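Local atomic coordinates of protein (tenascin) (Gallus gallus, PDB entry 1QR4), a protein that belongs to the extracellular matrix, where this pair of fibronectin type III domains probably contributes to adhesion and to binding heparin and contactin. Residues Y37-V42 and I73-E78. Sequence-based numbering, arbitrary orientation.
Sequences YRLTYV and ISLVAE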
# COMPACT_ATOMS: atom_id res chain seq x y z
N TYR A 37 14.75 22.15 -4.91
CA TYR A 37 13.78 21.86 -3.87
C TYR A 37 14.41 20.87 -2.90
O TYR A 37 15.31 20.13 -3.27
CB TYR A 37 12.55 21.18 -4.45
CG TYR A 37 11.68 22.01 -5.37
CD1 TYR A 37 10.65 22.78 -4.87
CD2 TYR A 37 11.81 21.90 -6.75
CE1 TYR A 37 9.75 23.43 -5.72
CE2 TYR A 37 10.91 22.54 -7.61
CZ TYR A 37 9.88 23.30 -7.08
OH TYR A 37 8.98 23.91 -7.93
N ARG A 38 13.94 20.87 -1.67
CA ARG A 38 14.43 19.93 -0.68
C ARG A 38 13.17 19.31 -0.11
O ARG A 38 12.26 20.01 0.32
CB ARG A 38 15.23 20.61 0.40
CG ARG A 38 15.74 19.66 1.45
CD ARG A 38 16.33 20.41 2.61
NE ARG A 38 15.98 19.79 3.88
CZ ARG A 38 16.73 19.84 4.98
NH1 ARG A 38 17.89 20.50 4.97
NH2 ARG A 38 16.32 19.23 6.08
N LEU A 39 13.09 17.99 -0.17
CA LEU A 39 11.94 17.26 0.33
C LEU A 39 12.38 16.49 1.53
O LEU A 39 13.36 15.76 1.47
CB LEU A 39 11.44 16.29 -0.74
CG LEU A 39 10.34 15.30 -0.39
CD1 LEU A 39 9.07 16.05 -0.19
CD2 LEU A 39 10.17 14.29 -1.50
N THR A 40 11.71 16.72 2.65
CA THR A 40 12.01 15.97 3.87
C THR A 40 10.72 15.30 4.26
O THR A 40 9.63 15.78 3.95
CB THR A 40 12.50 16.88 5.03
OG1 THR A 40 11.56 17.92 5.25
CG2 THR A 40 13.86 17.50 4.71
N TYR A 41 10.83 14.13 4.87
CA TYR A 41 9.67 13.39 5.32
C TYR A 41 10.12 12.58 6.50
O TYR A 41 11.18 11.96 6.46
CB TYR A 41 9.14 12.47 4.21
CG TYR A 41 10.12 11.43 3.69
CD1 TYR A 41 10.97 11.72 2.62
CD2 TYR A 41 10.16 10.14 4.23
CE1 TYR A 41 11.83 10.75 2.10
CE2 TYR A 41 11.01 9.16 3.72
CZ TYR A 41 11.84 9.47 2.65
OH TYR A 41 12.69 8.52 2.13
N VAL A 42 9.35 12.62 7.58
CA VAL A 42 9.75 11.87 8.76
C VAL A 42 8.72 10.81 9.07
O VAL A 42 7.54 10.97 8.77
CB VAL A 42 10.00 12.82 9.99
CG1 VAL A 42 10.51 14.17 9.52
CG2 VAL A 42 8.77 12.98 10.84
N ILE A 73 5.15 15.03 5.34
CA ILE A 73 5.95 15.43 4.20
C ILE A 73 5.98 16.94 4.07
O ILE A 73 4.95 17.60 4.12
CB ILE A 73 5.41 14.82 2.86
CG1 ILE A 73 5.37 13.30 2.96
CG2 ILE A 73 6.34 15.19 1.69
CD1 ILE A 73 4.52 12.62 1.90
N SER A 74 7.19 17.49 3.92
CA SER A 74 7.37 18.92 3.74
C SER A 74 8.36 19.25 2.62
O SER A 74 9.45 18.68 2.52
CB SER A 74 7.77 19.62 5.04
OG SER A 74 8.95 19.06 5.60
N LEU A 75 7.95 20.18 1.78
CA LEU A 75 8.74 20.62 0.66
C LEU A 75 9.09 22.08 0.85
O LEU A 75 8.28 22.87 1.36
CB LEU A 75 7.94 20.46 -0.63
CG LEU A 75 8.71 20.73 -1.90
CD1 LEU A 75 9.77 19.67 -2.09
CD2 LEU A 75 7.75 20.71 -3.03
N VAL A 76 10.28 22.46 0.41
CA VAL A 76 10.76 23.81 0.54
C VAL A 76 11.66 24.19 -0.64
O VAL A 76 12.43 23.36 -1.13
CB VAL A 76 11.56 23.98 1.85
CG1 VAL A 76 12.61 22.91 1.98
CG2 VAL A 76 12.21 25.34 1.91
N ALA A 77 11.53 25.43 -1.11
CA ALA A 77 12.35 25.93 -2.20
C ALA A 77 13.63 26.59 -1.65
O ALA A 77 13.55 27.53 -0.86
CB ALA A 77 11.54 26.92 -3.06
N GLU A 78 14.79 26.04 -1.99
CA GLU A 78 16.07 26.57 -1.55
C GLU A 78 16.50 27.57 -2.61
O GLU A 78 16.84 27.18 -3.73
CB GLU A 78 17.11 25.46 -1.40
CG GLU A 78 16.77 24.40 -0.34
CD GLU A 78 17.90 23.38 -0.10
OE1 GLU A 78 18.95 23.44 -0.78
OE2 GLU A 78 17.76 22.52 0.80
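Leu75, paired with Leu39, sets its CD1 between Tyr37 and Leu39 on the inward side of two antiparallel strands, 37-42 and 73-78. This CD1 meets Tyr37 CB at 3.9 Å and Leu39 CB at 4.0 Å, while CD2 approaches ring atom CD1 of Tyr37 obliquely. Leu75 has its CG anti to the backbone N (chi1 -173°), and from there CD1 reaches across to the facing strand while CD2 heads into the core toward the ring. Shortening Leu75 to an alanine removes both methyls and is likely to open a gap between Tyr37 CB and Leu39 CB, with less to hold the Tyr37 ring. Further along, Leu39 CD1 packs on Ile73 CG2, and Tyr41 CB rests alongside Ile73 CG1. On the other side of the sheet, Ser74 OG gives a weak hydrogen bond to Thr40 OG1 (2.9 Å). Arg38 crosses Glu78 through its aliphatic part, CB and CD lying near OE2; the guanidinium itself stays short of a salt bridge, with NE 4.5 Å from Glu78 OE2, and its NH1 forms a salt bridge with Glu50 OE1 on strand 48-53. Paired backbone bonds fix this register: Arg38 with Val76, and Thr40 with Ser74. Leu23, Leu25 and Trp27 of strand 22-28 pack against the apolar row, Trp27 and Phe34 meeting Tyr37 edge-to-face. These are the central strands of the four-stranded sheet in a fibronectin type III beta-sandwich, with Arg38, part of the putative heparin-binding site, on its outer face.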